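Endoglucanase EG-II (Hypocrea jecorina, PDB 3QR3) hydrolyses internal beta-1,4-glycosidic bonds in cellulose, acting as a family 5 endoglucanase whose catalytic domain is a TIM barrel. Local coordinates at residues 242-250 / 276-287; 43-51 / 306-315. All blocks are in the same frame, centred on the assembly; numbering follows the deposited sequence.

Both contacts belong to the TIM barrel but lie on different parts of it, with centres about 30 Å apart and nearest atoms about 9 Å apart. Contact 1 is largely buried and joins two consecutive outer helices, adding the turn that leads from the second of them into strand 287-296. Contact 2 is only partly buried; it sets helix 44-55 against the excursion that follows strand 287-296, and so joins the element after the first barrel strand to the one after the last. Direct hydrogen bonds and a salt bridge reinforce the apolar core of contact 1, whereas contact 2 relies on ring faces, CH-pi contacts and a water. Contact 1 is nested within the chain loop that contact 2 closes.

Contact 1: 242-250 / 276-287; sequences FSPLATWLR and QIQYLNQNSDVY. With SO4 (sulfate ion), chain K.
Helical segments 242-250 and 276-281 run almost parallel, at 13° with axes 11.1 Å apart, bringing Phe242 beside Leu280, while the turn after the second helix swings Val286 in against Leu249. They are successive outer helices of the (beta/alpha)8 barrel, linked through strand 256-261, and the inner flank of their interface packs on Leu258 and Ala256 of that strand. Phe242 occupies the gap between them. Leu280 CD2 lies over one face of its ring, 4.2 Å from the centroid, in a CH-pi contact, and the ring's edge is turned toward the face of Tyr287 in an offset edge-to-face pair with planes at 86°. Leu280 CD2 also covers one face of Tyr287, and Val286 CG2 covers the opposite one, so this tyrosine is clamped between them. Its OH donates to Phe242 O over 2.7 Å, in the carbonyl plane and on a lone pair, although that oxygen already accepts the helical bond from Ala246 N. Farther along, Val286 lies along one face of helix 242-250: CG2 leans on Ala246, while CG1 of Val286 reaches to 3.6 Å from Arg250 CA. Toward the outside the chemistry turns polar. A water joins Ser243 O, Thr247 OG1 and Tyr279 OH. Asn283 ND2 donates to Tyr279 O and lies over the centre of the tyrosine ring, leaving OD1 to face Arg250. The arginine chain, extended as far as CD, bends at chi3 (-71°) and lays its guanidinium nearly coplanar with the Asp285 carboxylate. Arg250 NE meets Asp285 OD2 at 2.7 Å and NH2 meets OD1 of the same carboxylate at 2.9 Å, both on syn lone pairs, and NH2 also donates to Asn283 OD1 at 2.7 Å.

Contact 2: 43-51 / 306-315; sequences DGIGQMQHF and ETPTSSGNSW
Asp43 brings OD2 to the edge of the Trp315 indole, 4.3 Å from CZ2, while its other carboxylate oxygen caps the helix that begins at the next residue: OD1 accepts from Gly46 N, which approaches from above the carboxylate plane. Gly46 then presents its backbone to the indole, with O of Gly46 lying above the ring plane toward the rim, 3.7 Å from Trp315 CZ2. A water donates to the same Gly46 oxygen, accepts from Gln49 NE2 and is weakly bound by Trp315 NE1, tying the helix to the rim of the indole. At Gln47 the CA sits over the indole face and CG packs against Pro308 CG at 3.9 Å. Its amide runs on past the methyl of Thr307, and OE1 takes the backbone N-H of Gly296. His50 interlocks with the tryptophan. CB of His50 stands over the five-membered ring of Trp315, 3.9 Å from the centroid, and Trp315 CB returns the contact over the imidazole, 3.7 Å from that centroid. With chi1 at 153°, CG roughly anti to the backbone N, the imidazole is carried out beside Trp315; its plane is within 22° of the indole's, but the rings are slid so far apart that they barely overlap. Its NE2 is bonded to Asp317 OD2, whereas ND1 is buried without a polar partner in the model. Phe51 completes the row, touching Pro308 CD with CZ at 3.6 Å and meeting Glu306 O at the ring edge. Ser310 CB covers the opposite face of Trp315, so the indole is sandwiched between helix 44-55 and its own hairpin, strands 309-310 and 315-316. This antiparallel excursion lies between the last barrel strand and helix 319-325, and docks on the helix after the first strand, as the closed order of a TIM barrel allows.

Contact 1: 242-250 / 276-287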
loop_
_atom_site.group_PDB
_atom_site.type_symbol
_atom_site.label_atom_id
_atom_site.label_comp_id
_atom_site.label_asym_id
_atom_site.label_seq_id
_atom_site.Cartn_x
_atom_site.Cartn_y
_atom_site.Cartn_z
ATOM N N PHE A 242 -12.243 9.473 -9.401
ATOM C CA PHE A 242 -11.573 8.637 -10.388
ATOM C C PHE A 242 -11.778 9.040 -11.853
ATOM O O PHE A 242 -10.941 8.734 -12.690
ATOM C CB PHE A 242 -11.893 7.164 -10.150
ATOM C CG PHE A 242 -11.338 6.638 -8.846
ATOM C CD1 PHE A 242 -9.965 6.580 -8.641
ATOM C CD2 PHE A 242 -12.186 6.220 -7.826
ATOM C CE1 PHE A 242 -9.437 6.109 -7.443
ATOM C CE2 PHE A 242 -11.672 5.739 -6.618
ATOM C CZ PHE A 242 -10.292 5.682 -6.431
ATOM N N SER A 243 -12.877 9.720 -12.164
ATOM C CA SER A 243 -13.063 10.239 -13.523
ATOM C C SER A 243 -12.081 11.387 -13.819
ATOM O O SER A 243 -11.307 11.309 -14.779
ATOM C CB SER A 243 -14.524 10.650 -13.789
ATOM O OG SER A 243 -14.671 11.167 -15.115
ATOM N N PRO A 244 -12.086 12.446 -12.986
ATOM C CA PRO A 244 -11.118 13.535 -13.188
ATOM C C PRO A 244 -9.680 13.025 -13.158
ATOM O O PRO A 244 -8.832 13.525 -13.897
ATOM C CB PRO A 244 -11.349 14.450 -11.986
ATOM C CG PRO A 244 -12.703 14.127 -11.491
ATOM C CD PRO A 244 -13.003 12.711 -11.867
ATOM N N LEU A 245 -9.392 12.049 -12.303
ATOM C CA LEU A 245 -8.029 11.532 -12.229
ATOM C C LEU A 245 -7.660 10.775 -13.509
ATOM O O LEU A 245 -6.571 10.947 -14.045
ATOM C CB LEU A 245 -7.838 10.642 -10.993
ATOM C CG LEU A 245 -6.439 10.063 -10.779
ATOM C CD1 LEU A 245 -5.363 11.162 -10.841
ATOM C CD2 LEU A 245 -6.379 9.327 -9.447
ATOM N N ALA A 246 -8.568 9.931 -13.995
ATOM C CA ALA A 246 -8.324 9.193 -15.237
ATOM C C ALA A 246 -7.969 10.137 -16.390
ATOM O O ALA A 246 -7.014 9.902 -17.138
ATOM C CB ALA A 246 -9.542 8.332 -15.608
ATOM N N THR A 247 -8.759 11.196 -16.531
ATOM C CA THR A 247 -8.543 12.190 -17.577
ATOM C C THR A 247 -7.155 12.794 -17.464
ATOM O O THR A 247 -6.415 12.862 -18.451
ATOM C CB THR A 247 -9.581 13.319 -17.476
ATOM O OG1 THR A 247 -10.893 12.762 -17.632
ATOM C CG2 THR A 247 -9.338 14.387 -18.561
ATOM N N TRP A 248 -6.810 13.229 -16.253
ATOM C CA TRP A 248 -5.502 13.816 -15.988
ATOM C C TRP A 248 -4.368 12.832 -16.303
ATOM O O TRP A 248 -3.405 13.168 -16.995
ATOM C CB TRP A 248 -5.402 14.295 -14.534
ATOM C CG TRP A 248 -4.100 14.975 -14.259
ATOM C CD1 TRP A 248 -3.803 16.288 -14.474
ATOM C CD2 TRP A 248 -2.906 14.370 -13.750
ATOM N NE1 TRP A 248 -2.500 16.541 -14.124
ATOM C CE2 TRP A 248 -1.926 15.380 -13.678
ATOM C CE3 TRP A 248 -2.571 13.074 -13.344
ATOM C CZ2 TRP A 248 -0.633 15.137 -13.215
ATOM C CZ3 TRP A 248 -1.283 12.833 -12.886
ATOM C CH2 TRP A 248 -0.332 13.862 -12.822
ATOM N N LEU A 249 -4.495 11.612 -15.798
ATOM C CA LEU A 249 -3.500 10.583 -16.050
ATOM C C LEU A 249 -3.319 10.332 -17.536
ATOM O O LEU A 249 -2.197 10.164 -18.023
ATOM C CB LEU A 249 -3.915 9.277 -15.371
ATOM C CG LEU A 249 -3.812 9.250 -13.838
ATOM C CD1 LEU A 249 -4.452 7.985 -13.288
ATOM C CD2 LEU A 249 -2.357 9.362 -13.394
ATOM N N ARG A 250 -4.433 10.281 -18.257
ATOM C CA ARG A 250 -4.399 9.862 -19.648
ATOM C C ARG A 250 -3.766 10.951 -20.505
ATOM O O ARG A 250 -2.956 10.667 -21.390
ATOM C CB ARG A 250 -5.812 9.517 -20.139
ATOM C CG ARG A 250 -5.849 8.822 -21.486
ATOM C CD ARG A 250 -7.258 8.324 -21.838
ATOM N NE ARG A 250 -7.643 7.197 -20.996
ATOM C CZ ARG A 250 -8.659 7.207 -20.139
ATOM N NH1 ARG A 250 -9.420 8.290 -20.027
ATOM N NH2 ARG A 250 -8.924 6.126 -19.402
ATOM N N GLN A 276 -17.194 1.169 -8.268
ATOM C CA GLN A 276 -15.872 1.769 -8.256
ATOM C C GLN A 276 -14.888 0.912 -9.043
ATOM O O GLN A 276 -14.169 1.408 -9.912
ATOM C CB GLN A 276 -15.362 1.950 -6.820
ATOM C CG GLN A 276 -14.048 2.743 -6.766
ATOM C CD GLN A 276 -13.460 2.800 -5.372
ATOM O OE1 GLN A 276 -12.847 1.840 -4.900
ATOM N NE2 GLN A 276 -13.636 3.928 -4.708
ATOM N N ILE A 277 -14.865 -0.376 -8.722
ATOM C CA ILE A 277 -13.960 -1.323 -9.357
ATOM C C ILE A 277 -14.233 -1.418 -10.853
ATOM O O ILE A 277 -13.307 -1.520 -11.659
ATOM C CB ILE A 277 -14.111 -2.725 -8.734
ATOM C CG1 ILE A 277 -13.758 -2.675 -7.249
ATOM C CG2 ILE A 277 -13.219 -3.734 -9.449
ATOM C CD1 ILE A 277 -12.378 -2.132 -6.976
ATOM N N GLN A 278 -15.508 -1.389 -11.225
ATOM C CA GLN A 278 -15.852 -1.487 -12.631
ATOM C C GLN A 278 -15.256 -0.303 -13.393
ATOM O O GLN A 278 -14.724 -0.470 -14.491
ATOM C CB GLN A 278 -17.365 -1.546 -12.841
ATOM C CG GLN A 278 -17.733 -1.620 -14.321
ATOM C CD GLN A 278 -19.218 -1.446 -14.575
ATOM O OE1 GLN A 278 -19.751 -1.969 -15.553
ATOM N NE2 GLN A 278 -19.894 -0.704 -13.700
ATOM N N TYR A 279 -15.335 0.884 -12.800
ATOM C CA TYR A 279 -14.801 2.072 -13.453
ATOM C C TYR A 279 -13.284 1.996 -13.595
ATOM O O TYR A 279 -12.726 2.422 -14.608
ATOM C CB TYR A 279 -15.230 3.364 -12.744
ATOM C CG TYR A 279 -14.814 4.602 -13.531
ATOM C CD1 TYR A 279 -15.574 5.053 -14.608
ATOM C CD2 TYR A 279 -13.651 5.298 -13.211
ATOM C CE1 TYR A 279 -15.189 6.171 -15.344
ATOM C CE2 TYR A 279 -13.257 6.422 -13.939
ATOM C CZ TYR A 279 -14.034 6.848 -15.006
ATOM O OH TYR A 279 -13.652 7.950 -15.726
ATOM N N LEU A 280 -12.609 1.459 -12.585
ATOM C CA LEU A 280 -11.167 1.288 -12.684
ATOM C C LEU A 280 -10.844 0.304 -13.800
ATOM O O LEU A 280 -9.934 0.532 -14.602
ATOM C CB LEU A 280 -10.570 0.806 -11.363
ATOM C CG LEU A 280 -10.715 1.760 -10.174
ATOM C CD1 LEU A 280 -10.087 1.134 -8.926
ATOM C CD2 LEU A 280 -10.108 3.117 -10.490
ATOM N N ASN A 281 -11.592 -0.790 -13.854
ATOM C CA ASN A 281 -11.382 -1.788 -14.901
ATOM C C ASN A 281 -11.643 -1.243 -16.314
ATOM O O ASN A 281 -10.995 -1.663 -17.266
ATOM C CB ASN A 281 -12.236 -3.027 -14.646
ATOM C CG ASN A 281 -11.643 -3.941 -13.581
ATOM O OD1 ASN A 281 -10.421 -3.980 -13.376
ATOM N ND2 ASN A 281 -12.506 -4.693 -12.910
ATOM N N GLN A 282 -12.590 -0.319 -16.442
ATOM C CA GLN A 282 -12.866 0.320 -17.738
ATOM C C GLN A 282 -11.866 1.414 -18.082
ATOM O O GLN A 282 -11.942 2.015 -19.163
ATOM C CB GLN A 282 -14.275 0.906 -17.755
ATOM C CG GLN A 282 -15.364 -0.164 -17.726
ATOM C CD GLN A 282 -16.752 0.414 -17.561
ATOM O OE1 GLN A 282 -16.920 1.535 -17.089
ATOM N NE2 GLN A 282 -17.758 -0.362 -17.931
ATOM N N ASN A 283 -10.949 1.689 -17.150
ATOM C CA ASN A 283 -9.891 2.670 -17.370
ATOM C C ASN A 283 -8.533 2.084 -17.027
ATOM O O ASN A 283 -7.725 2.713 -16.334
ATOM C CB ASN A 283 -10.151 3.935 -16.544
ATOM C CG ASN A 283 -11.321 4.741 -17.077
ATOM O OD1 ASN A 283 -11.142 5.651 -17.897
ATOM N ND2 ASN A 283 -12.532 4.401 -16.630
ATOM N N SER A 284 -8.289 0.871 -17.515
ATOM C CA SER A 284 -7.103 0.111 -17.128
ATOM C C SER A 284 -5.864 0.559 -17.870
ATOM O O SER A 284 -4.780 0.037 -17.630
ATOM C CB SER A 284 -7.318 -1.393 -17.358
ATOM O OG SER A 284 -7.515 -1.677 -18.737
ATOM N N ASP A 285 -6.020 1.510 -18.786
ATOM C CA ASP A 285 -4.848 2.109 -19.419
ATOM C C ASP A 285 -4.121 3.041 -18.439
ATOM O O ASP A 285 -2.899 3.140 -18.454
ATOM C CB ASP A 285 -5.210 2.839 -20.726
ATOM C CG ASP A 285 -6.158 4.011 -20.511
ATOM O OD1 ASP A 285 -7.120 3.883 -19.727
ATOM O OD2 ASP A 285 -5.946 5.062 -21.152
ATOM N N VAL A 286 -4.881 3.717 -17.584
ATOM C CA VAL A 286 -4.283 4.619 -16.592
ATOM C C VAL A 286 -4.254 4.047 -15.165
ATOM O O VAL A 286 -3.414 4.436 -14.345
ATOM C CB VAL A 286 -4.971 6.005 -16.601
ATOM C CG1 VAL A 286 -4.830 6.650 -17.984
ATOM C CG2 VAL A 286 -6.439 5.880 -16.225
ATOM N N TYR A 287 -5.167 3.133 -14.854
ATOM C CA TYR A 287 -5.127 2.488 -13.538
ATOM C C TYR A 287 -4.453 1.120 -13.616
ATOM O O TYR A 287 -4.868 0.260 -14.394
ATOM C CB TYR A 287 -6.525 2.390 -12.920
ATOM C CG TYR A 287 -7.123 3.744 -12.626
ATOM C CD1 TYR A 287 -6.511 4.604 -11.724
ATOM C CD2 TYR A 287 -8.280 4.172 -13.261
ATOM C CE1 TYR A 287 -7.037 5.848 -11.450
ATOM C CE2 TYR A 287 -8.815 5.427 -13.000
ATOM C CZ TYR A 287 -8.180 6.261 -12.093
ATOM O OH TYR A 287 -8.692 7.505 -11.809
HETATM S S SO4 K . 0.741 18.827 -14.141
HETATM O O1 SO4 K . 0.926 18.397 -12.766
HETATM O O2 SO4 K . 1.302 20.165 -14.302
HETATM O O3 SO4 K . 1.438 17.888 -15.025
HETATM O O4 SO4 K . -0.692 18.859 -14.430
HETATM O O HOH W 1 -12.602 10.461 -17.278
HETATM O O HOH W 2 -11.828 8.190 -18.422
#

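Contact 2: 43-51 / 306-315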
loop_
_atom_site.group_PDB
_atom_site.type_symbol
_atom_site.label_atom_id
_atom_site.label_comp_id
_atom_site.label_asym_id
_atom_site.label_seq_id
_atom_site.Cartn_x
_atom_site.Cartn_y
_atom_site.Cartn_z
ATOM N N ASP A 43 -2.392 -16.168 9.752
ATOM C CA ASP A 43 -1.728 -16.909 8.688
ATOM C C ASP A 43 -1.758 -16.126 7.372
ATOM O O ASP A 43 -2.485 -16.468 6.442
ATOM C CB ASP A 43 -2.397 -18.278 8.519
ATOM C CG ASP A 43 -1.659 -19.182 7.546
ATOM O OD1 ASP A 43 -0.568 -18.811 7.089
ATOM O OD2 ASP A 43 -2.175 -20.275 7.236
ATOM N N GLY A 44 -0.962 -15.068 7.307
ATOM C CA GLY A 44 -0.944 -14.200 6.140
ATOM C C GLY A 44 -0.542 -14.910 4.864
ATOM O O GLY A 44 -1.069 -14.630 3.792
ATOM N N ILE A 45 0.397 -15.836 4.970
ATOM C CA ILE A 45 0.887 -16.529 3.794
ATOM C C ILE A 45 -0.165 -17.491 3.265
ATOM O O ILE A 45 -0.374 -17.584 2.062
ATOM C CB ILE A 45 2.207 -17.256 4.075
ATOM C CG1 ILE A 45 3.295 -16.219 4.383
ATOM C CG2 ILE A 45 2.590 -18.114 2.883
ATOM C CD1 ILE A 45 4.692 -16.781 4.492
ATOM N N GLY A 46 -0.835 -18.195 4.176
ATOM C CA GLY A 46 -1.960 -19.033 3.813
ATOM C C GLY A 46 -3.090 -18.222 3.200
ATOM O O GLY A 46 -3.749 -18.681 2.269
ATOM N N GLN A 47 -3.321 -17.018 3.719
ATOM C CA GLN A 47 -4.341 -16.145 3.133
ATOM C C GLN A 47 -3.963 -15.791 1.700
ATOM O O GLN A 47 -4.773 -15.930 0.776
ATOM C CB GLN A 47 -4.518 -14.858 3.943
ATOM C CG GLN A 47 -5.255 -15.014 5.255
ATOM C CD GLN A 47 -5.233 -13.737 6.074
ATOM O OE1 GLN A 47 -5.293 -12.634 5.523
ATOM N NE2 GLN A 47 -5.136 -13.875 7.393
ATOM N N MET A 48 -2.733 -15.329 1.511
ATOM C CA MET A 48 -2.277 -14.949 0.169
ATOM C C MET A 48 -2.425 -16.100 -0.832
ATOM O O MET A 48 -2.827 -15.892 -1.974
ATOM C CB MET A 48 -0.830 -14.452 0.201
ATOM C CG MET A 48 -0.661 -13.076 0.854
ATOM S SD MET A 48 0.990 -12.384 0.625
ATOM C CE MET A 48 1.955 -13.454 1.691
ATOM N N GLN A 49 -2.110 -17.316 -0.398
ATOM C CA GLN A 49 -2.193 -18.467 -1.293
ATOM C C GLN A 49 -3.638 -18.680 -1.757
ATOM O O GLN A 49 -3.894 -18.931 -2.933
ATOM C CB GLN A 49 -1.643 -19.723 -0.616
ATOM C CG GLN A 49 -1.626 -20.951 -1.509
ATOM C CD GLN A 49 -1.244 -22.213 -0.759
ATOM O OE1 GLN A 49 -0.588 -23.097 -1.307
ATOM N NE2 GLN A 49 -1.657 -22.302 0.504
ATOM N N HIS A 50 -4.576 -18.568 -0.825
ATOM C CA HIS A 50 -5.997 -18.599 -1.153
ATOM C C HIS A 50 -6.384 -17.484 -2.133
ATOM O O HIS A 50 -7.064 -17.728 -3.128
ATOM C CB HIS A 50 -6.833 -18.493 0.127
ATOM C CG HIS A 50 -8.190 -17.900 -0.080
ATOM N ND1 HIS A 50 -9.208 -18.571 -0.729
ATOM C CD2 HIS A 50 -8.703 -16.701 0.286
ATOM C CE1 HIS A 50 -10.288 -17.810 -0.756
ATOM N NE2 HIS A 50 -10.008 -16.669 -0.149
ATOM N N PHE A 51 -5.967 -16.260 -1.835
ATOM C CA PHE A 51 -6.285 -15.120 -2.687
ATOM C C PHE A 51 -5.780 -15.319 -4.111
ATOM O O PHE A 51 -6.466 -14.977 -5.071
ATOM C CB PHE A 51 -5.712 -13.828 -2.094
ATOM C CG PHE A 51 -6.515 -13.282 -0.944
ATOM C CD1 PHE A 51 -7.891 -13.163 -1.045
ATOM C CD2 PHE A 51 -5.892 -12.876 0.228
ATOM C CE1 PHE A 51 -8.635 -12.651 0.006
ATOM C CE2 PHE A 51 -6.628 -12.360 1.279
ATOM C CZ PHE A 51 -8.000 -12.252 1.171
ATOM N N GLU A 306 -11.376 -7.990 5.377
ATOM C CA GLU A 306 -11.365 -8.743 4.128
ATOM C C GLU A 306 -10.673 -10.081 4.353
ATOM O O GLU A 306 -10.355 -10.787 3.403
ATOM C CB GLU A 306 -10.640 -7.955 3.032
ATOM C CG GLU A 306 -11.310 -6.632 2.702
ATOM C CD GLU A 306 -10.595 -5.876 1.603
ATOM O OE1 GLU A 306 -9.562 -6.377 1.110
ATOM O OE2 GLU A 306 -11.067 -4.782 1.229
ATOM N N THR A 307 -10.446 -10.427 5.622
ATOM C CA THR A 307 -9.748 -11.665 5.965
ATOM C C THR A 307 -10.643 -12.864 5.703
ATOM O O THR A 307 -11.764 -12.925 6.206
ATOM C CB THR A 307 -9.335 -11.680 7.443
ATOM O OG1 THR A 307 -8.565 -10.509 7.735
ATOM C CG2 THR A 307 -8.507 -12.906 7.765
ATOM N N PRO A 308 -10.152 -13.829 4.916
ATOM C CA PRO A 308 -10.955 -15.032 4.673
ATOM C C PRO A 308 -10.960 -15.908 5.923
ATOM O O PRO A 308 -10.084 -15.769 6.776
ATOM C CB PRO A 308 -10.197 -15.736 3.548
ATOM C CG PRO A 308 -8.775 -15.305 3.714
ATOM C CD PRO A 308 -8.818 -13.904 4.292
ATOM N N THR A 309 -11.938 -16.799 6.026
ATOM C CA THR A 309 -12.016 -17.726 7.155
ATOM C C THR A 309 -11.584 -19.133 6.741
ATOM O O THR A 309 -12.022 -19.646 5.717
ATOM C CB THR A 309 -13.441 -17.773 7.728
ATOM O OG1 THR A 309 -13.816 -16.463 8.172
ATOM C CG2 THR A 309 -13.524 -18.749 8.903
ATOM N N SER A 310 -10.716 -19.753 7.535
ATOM C CA SER A 310 -10.294 -21.122 7.263
ATOM C C SER A 310 -11.169 -22.112 8.025
ATOM O O SER A 310 -11.377 -21.973 9.226
ATOM C CB SER A 310 -8.826 -21.331 7.640
ATOM O OG SER A 310 -8.347 -22.571 7.139
ATOM N N SER A 311 -11.680 -23.112 7.315
ATOM C CA SER A 311 -12.494 -24.153 7.928
ATOM C C SER A 311 -12.197 -25.492 7.272
ATOM O O SER A 311 -12.686 -25.773 6.179
ATOM C CB SER A 311 -13.977 -23.822 7.783
ATOM N N GLY A 312 -11.386 -26.309 7.937
ATOM C CA GLY A 312 -11.022 -27.611 7.410
ATOM C C GLY A 312 -10.380 -27.540 6.034
ATOM O O GLY A 312 -10.914 -28.084 5.062
ATOM N N ASN A 313 -9.233 -26.869 5.954
ATOM C CA ASN A 313 -8.491 -26.750 4.700
ATOM C C ASN A 313 -9.277 -26.024 3.609
ATOM O O ASN A 313 -8.913 -26.068 2.432
ATOM C CB ASN A 313 -8.042 -28.127 4.198
ATOM N N SER A 314 -10.362 -25.368 4.005
ATOM C CA SER A 314 -11.124 -24.533 3.086
ATOM C C SER A 314 -11.169 -23.100 3.578
ATOM O O SER A 314 -11.271 -22.853 4.777
ATOM C CB SER A 314 -12.552 -25.057 2.922
ATOM O OG SER A 314 -12.662 -25.877 1.774
ATOM N N TRP A 315 -11.092 -22.154 2.647
ATOM C CA TRP A 315 -11.240 -20.749 2.994
ATOM C C TRP A 315 -12.558 -20.213 2.464
ATOM O O TRP A 315 -13.002 -20.597 1.384
ATOM C CB TRP A 315 -10.105 -19.922 2.407
ATOM C CG TRP A 315 -8.745 -20.301 2.878
ATOM C CD1 TRP A 315 -7.937 -21.256 2.342
ATOM C CD2 TRP A 315 -8.015 -19.717 3.967
ATOM N NE1 TRP A 315 -6.751 -21.309 3.031
ATOM C CE2 TRP A 315 -6.772 -20.372 4.032
ATOM C CE3 TRP A 315 -8.293 -18.705 4.891
ATOM C CZ2 TRP A 315 -5.806 -20.050 4.981
ATOM C CZ3 TRP A 315 -7.330 -18.380 5.836
ATOM C CH2 TRP A 315 -6.101 -19.056 5.875
HETATM O O HOH W 3 -3.940 -21.255 1.717
#